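Ribonucleoside-diphosphate reductase, alpha chain (Actinobacillus ureae ATCC 25976, PDB 6DQX) is a class Id ribonucleotide reductase catalytic subunit that probably reduces ribonucleoside diphosphates to deoxyribonucleotides, with thioredoxin as the likely electron source. Local coordinates at residues H354-D365 / V493-S504. Residues are numbered along the deposited sequence; the frame is centred on the assembly and turned at random.
Sequences HSYLQANNIAFD and VFKTFSEISQLS
Ala363 and Val493 bring the backbones closest, with CA atoms 4.2 Å apart, and the chains approach again at Asp365 and Ser504; at these two points the loop leaving helix 353-359 meets the two ends of the coil joining helix 488-493 to helix 502-513. The direct polar link is a hydrogen bond from Gln358 NE2 to Val493 O, 3.2 Å long, with an N-H...O angle of 153° and the donor tilted from the carbonyl plane. The extended Gln358 chain slides past Val493, and its amide, turned 52° from the Phe494 ring plane, also bonds through OE1 to Asn452. Val493 CG2 lies 3.5 Å from Asn361 OD1, their side chains crossing at about a right angle.

Water completes the join. His354 NE2 is 2.9 Å from each of two waters in its ring plane; both lie within hydrogen-bonding distance of Val493 O, one also of Ile362 O and the other of Lys495 O, and they probably share their protons among these carbonyls. Gln358 CD and Phe364 CD2 cover opposite faces of this imidazole, each offset toward its rim, while ND1 bonds to Phe434 N, which should fix its rotation. With CG anti to the backbone N (chi1 -175°), Phe364 sets its ring across Ile500, CD1 meeting CG2 at 3.7 Å, and presents an edge to Ser504 OG. Asp365 OD1 rests against Ser504 CB at 3.3 Å; OD2 accepts a hydrogen bond from a third water, which accepts one from Ser501 N.

Ser501, its OG also bonded to Cys569 O, N-caps helix 502-513 by accepting from Ser504 N; Asn361, at positive phi, is C-prime in the Schellman motif ending helix 353-359. Within the ribonucleotide reductase barrel domain, this buried, water-bridged seam joins the C-terminal ends of helices 353-359 and 488-493 and, through Phe364 and Asp365, reaches the N-terminus of helix 502-513.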
loop_
_atom_site.group_PDB
_atom_site.type_symbol
_atom_site.label_atom_id
_atom_site.label_comp_id
_atom_site.label_asym_id
_atom_site.label_seq_id
_atom_site.Cartn_x
_atom_site.Cartn_y
_atom_site.Cartn_z
ATOM N N HIS A 354 28.473 19.434 23.258
ATOM C CA HIS A 354 28.288 20.284 24.431
ATOM C C HIS A 354 29.095 19.749 25.621
ATOM O O HIS A 354 29.724 20.532 26.361
ATOM C CB HIS A 354 26.818 20.432 24.780
ATOM C CG HIS A 354 26.522 21.603 25.646
ATOM N ND1 HIS A 354 25.288 21.799 26.226
ATOM C CD2 HIS A 354 27.286 22.666 26.019
ATOM C CE1 HIS A 354 25.300 22.925 26.915
ATOM N NE2 HIS A 354 26.502 23.468 26.811
ATOM N N SER A 355 29.132 18.418 25.759
ATOM C CA SER A 355 29.999 17.787 26.741
ATOM C C SER A 355 31.462 18.215 26.628
ATOM O O SER A 355 32.084 18.546 27.643
ATOM C CB SER A 355 29.893 16.258 26.710
ATOM O OG SER A 355 28.587 15.852 27.106
ATOM N N TYR A 356 32.014 18.169 25.417
ATOM C CA TYR A 356 33.375 18.641 25.207
ATOM C C TYR A 356 33.532 20.098 25.667
ATOM O O TYR A 356 34.505 20.432 26.359
ATOM C CB TYR A 356 33.784 18.487 23.741
ATOM C CG TYR A 356 35.146 19.042 23.449
ATOM C CD1 TYR A 356 36.284 18.334 23.791
ATOM C CD2 TYR A 356 35.298 20.294 22.876
ATOM C CE1 TYR A 356 37.549 18.847 23.554
ATOM C CE2 TYR A 356 36.561 20.813 22.628
ATOM C CZ TYR A 356 37.684 20.083 22.977
ATOM O OH TYR A 356 38.954 20.580 22.739
ATOM N N LEU A 357 32.590 20.959 25.286
ATOM C CA LEU A 357 32.683 22.377 25.664
ATOM C C LEU A 357 32.642 22.537 27.166
ATOM O O LEU A 357 33.459 23.277 27.736
ATOM C CB LEU A 357 31.600 23.217 25.013
ATOM C CG LEU A 357 31.707 23.292 23.493
ATOM C CD1 LEU A 357 30.561 24.104 22.969
ATOM C CD2 LEU A 357 33.038 23.870 23.022
ATOM N N GLN A 358 31.739 21.809 27.819
ATOM C CA GLN A 358 31.642 21.897 29.287
ATOM C C GLN A 358 32.843 21.329 30.011
ATOM O O GLN A 358 33.261 21.892 31.040
ATOM C CB GLN A 358 30.328 21.291 29.792
ATOM C CG GLN A 358 29.142 22.187 29.461
ATOM C CD GLN A 358 27.820 21.608 29.950
ATOM O OE1 GLN A 358 27.742 20.431 30.252
ATOM N NE2 GLN A 358 26.791 22.436 30.025
ATOM N N ALA A 359 33.448 20.274 29.469
ATOM C CA ALA A 359 34.659 19.711 30.065
ATOM C C ALA A 359 35.809 20.714 30.032
ATOM O O ALA A 359 36.738 20.604 30.836
ATOM C CB ALA A 359 35.084 18.433 29.356
ATOM N N ASN A 360 35.764 21.634 29.076
ATOM C CA ASN A 360 36.770 22.699 28.922
ATOM C C ASN A 360 36.350 24.062 29.435
ATOM O O ASN A 360 37.042 25.054 29.191
ATOM C CB ASN A 360 37.183 22.768 27.447
ATOM C CG ASN A 360 38.031 21.591 27.059
ATOM O OD1 ASN A 360 39.251 21.625 27.245
ATOM N ND2 ASN A 360 37.401 20.516 26.556
ATOM N N ASN A 361 35.256 24.107 30.185
ATOM C CA ASN A 361 34.709 25.324 30.733
ATOM C C ASN A 361 34.452 26.406 29.676
ATOM O O ASN A 361 34.734 27.582 29.871
ATOM C CB ASN A 361 35.623 25.842 31.848
ATOM C CG ASN A 361 34.905 26.796 32.766
ATOM O OD1 ASN A 361 33.756 26.556 33.132
ATOM N ND2 ASN A 361 35.573 27.880 33.150
ATOM N N ILE A 362 33.890 25.987 28.548
ATOM C CA ILE A 362 33.584 26.882 27.429
ATOM C C ILE A 362 32.081 26.956 27.313
ATOM O O ILE A 362 31.402 25.911 27.286
ATOM C CB ILE A 362 34.162 26.364 26.091
ATOM C CG1 ILE A 362 35.693 26.288 26.150
ATOM C CG2 ILE A 362 33.692 27.221 24.928
ATOM C CD1 ILE A 362 36.372 25.492 25.047
ATOM N N ALA A 363 31.566 28.181 27.207
ATOM C CA ALA A 363 30.144 28.400 26.984
ATOM C C ALA A 363 29.762 28.038 25.547
ATOM O O ALA A 363 30.511 28.302 24.589
ATOM C CB ALA A 363 29.782 29.836 27.276
ATOM N N PHE A 364 28.588 27.445 25.372
ATOM C CA PHE A 364 28.160 27.015 24.039
ATOM C C PHE A 364 28.207 28.143 23.016
ATOM O O PHE A 364 28.803 27.997 21.946
ATOM C CB PHE A 364 26.739 26.439 24.110
ATOM C CG PHE A 364 26.246 25.855 22.810
ATOM C CD1 PHE A 364 25.657 26.656 21.840
ATOM C CD2 PHE A 364 26.372 24.489 22.570
ATOM C CE1 PHE A 364 25.204 26.101 20.651
ATOM C CE2 PHE A 364 25.923 23.931 21.371
ATOM C CZ PHE A 364 25.349 24.738 20.426
ATOM N N ASP A 365 27.572 29.263 23.350
ATOM C CA ASP A 365 27.539 30.442 22.485
ATOM C C ASP A 365 28.748 31.325 22.813
ATOM O O ASP A 365 28.627 32.250 23.600
ATOM C CB ASP A 365 26.241 31.220 22.727
ATOM C CG ASP A 365 26.128 32.506 21.902
ATOM O OD1 ASP A 365 26.868 32.679 20.917
ATOM O OD2 ASP A 365 25.274 33.348 22.261
ATOM N N VAL A 493 28.285 28.815 31.312
ATOM C CA VAL A 493 28.732 27.491 30.882
ATOM C C VAL A 493 27.607 26.448 30.992
ATOM O O VAL A 493 27.548 25.534 30.171
ATOM C CB VAL A 493 30.007 27.034 31.638
ATOM C CG1 VAL A 493 30.348 25.581 31.347
ATOM C CG2 VAL A 493 31.190 27.921 31.254
ATOM N N PHE A 494 26.698 26.630 31.964
ATOM C CA PHE A 494 25.611 25.679 32.214
ATOM C C PHE A 494 24.207 26.161 31.826
ATOM O O PHE A 494 23.208 25.611 32.306
ATOM C CB PHE A 494 25.692 25.199 33.679
ATOM C CG PHE A 494 26.956 24.468 33.972
ATOM C CD1 PHE A 494 27.157 23.206 33.467
ATOM C CD2 PHE A 494 27.997 25.077 34.675
ATOM C CE1 PHE A 494 28.337 22.522 33.689
ATOM C CE2 PHE A 494 29.181 24.405 34.904
ATOM C CZ PHE A 494 29.361 23.128 34.403
ATOM N N LYS A 495 24.114 27.152 30.934
ATOM C CA LYS A 495 22.834 27.479 30.320
ATOM C C LYS A 495 22.238 26.223 29.662
ATOM O O LYS A 495 22.964 25.392 29.084
ATOM C CB LYS A 495 22.968 28.562 29.253
ATOM C CG LYS A 495 23.085 29.981 29.759
ATOM C CD LYS A 495 23.120 30.914 28.554
ATOM C CE LYS A 495 23.585 32.301 28.921
ATOM N NZ LYS A 495 22.491 33.130 29.451
ATOM N N THR A 496 20.920 26.105 29.767
ATOM C CA THR A 496 20.135 25.030 29.117
ATOM C C THR A 496 19.911 25.351 27.640
ATOM O O THR A 496 20.080 26.491 27.222
ATOM C CB THR A 496 18.744 24.921 29.774
ATOM O OG1 THR A 496 18.057 26.168 29.640
ATOM C CG2 THR A 496 18.875 24.589 31.238
ATOM N N PHE A 497 19.476 24.364 26.856
ATOM C CA PHE A 497 19.127 24.557 25.428
ATOM C C PHE A 497 18.178 25.768 25.281
ATOM O O PHE A 497 18.397 26.655 24.446
ATOM C CB PHE A 497 18.465 23.276 24.885
ATOM C CG PHE A 497 18.359 23.167 23.370
ATOM C CD1 PHE A 497 18.721 24.186 22.481
ATOM C CD2 PHE A 497 17.854 21.985 22.828
ATOM C CE1 PHE A 497 18.602 24.013 21.106
ATOM C CE2 PHE A 497 17.722 21.815 21.454
ATOM C CZ PHE A 497 18.093 22.829 20.586
ATOM N N SER A 498 17.138 25.817 26.116
ATOM C CA SER A 498 16.161 26.919 26.073
ATOM C C SER A 498 16.756 28.321 26.364
ATOM O O SER A 498 16.270 29.327 25.844
ATOM C CB SER A 498 14.994 26.637 27.035
ATOM O OG SER A 498 15.429 26.600 28.376
ATOM N N GLU A 499 17.793 28.375 27.186
ATOM C CA GLU A 499 18.458 29.632 27.562
ATOM C C GLU A 499 19.530 30.105 26.571
ATOM O O GLU A 499 20.024 31.233 26.667
ATOM C CB GLU A 499 19.073 29.469 28.959
ATOM C CG GLU A 499 18.019 29.358 30.066
ATOM C CD GLU A 499 18.544 28.783 31.384
ATOM O OE1 GLU A 499 19.620 28.126 31.410
ATOM O OE2 GLU A 499 17.841 28.962 32.411
ATOM N N ILE A 500 19.911 29.233 25.638
ATOM C CA ILE A 500 20.982 29.503 24.688
ATOM C C ILE A 500 20.433 30.251 23.474
ATOM O O ILE A 500 19.279 30.070 23.074
ATOM C CB ILE A 500 21.722 28.175 24.324
ATOM C CG1 ILE A 500 22.596 27.742 25.501
ATOM C CG2 ILE A 500 22.595 28.321 23.082
ATOM C CD1 ILE A 500 23.076 26.311 25.493
ATOM N N SER A 501 21.264 31.124 22.910
ATOM C CA SER A 501 20.968 31.803 21.664
ATOM C C SER A 501 20.748 30.799 20.544
ATOM O O SER A 501 21.650 30.024 20.224
ATOM C CB SER A 501 22.140 32.700 21.245
ATOM O OG SER A 501 21.924 33.187 19.928
ATOM N N GLN A 502 19.560 30.814 19.963
ATOM C CA GLN A 502 19.249 29.913 18.847
ATOM C C GLN A 502 19.946 30.368 17.578
ATOM O O GLN A 502 20.252 29.536 16.698
ATOM C CB GLN A 502 17.739 29.778 18.642
ATOM C CG GLN A 502 17.024 29.326 19.906
ATOM C CD GLN A 502 17.528 27.976 20.400
ATOM O OE1 GLN A 502 17.409 26.967 19.689
ATOM N NE2 GLN A 502 18.057 27.936 21.623
ATOM N N LEU A 503 20.264 31.671 17.501
ATOM C CA LEU A 503 21.133 32.147 16.435
ATOM C C LEU A 503 22.501 31.458 16.501
ATOM O O LEU A 503 23.055 31.105 15.448
ATOM C CB LEU A 503 21.283 33.675 16.444
ATOM C CG LEU A 503 22.048 34.285 15.266
ATOM C CD1 LEU A 503 21.454 33.918 13.915
ATOM C CD2 LEU A 503 22.112 35.806 15.422
ATOM N N SER A 504 23.017 31.218 17.709
ATOM C CA SER A 504 24.316 30.535 17.854
ATOM C C SER A 504 24.282 29.084 17.356
ATOM O O SER A 504 25.235 28.609 16.727
ATOM C CB SER A 504 24.885 30.649 19.275
ATOM O OG SER A 504 24.391 29.649 20.140
HETATM O O HOH W 1 28.635 25.284 27.699
HETATM O O HOH W 2 25.485 25.620 28.397
HETATM O O HOH W 3 23.747 31.707 24.457
#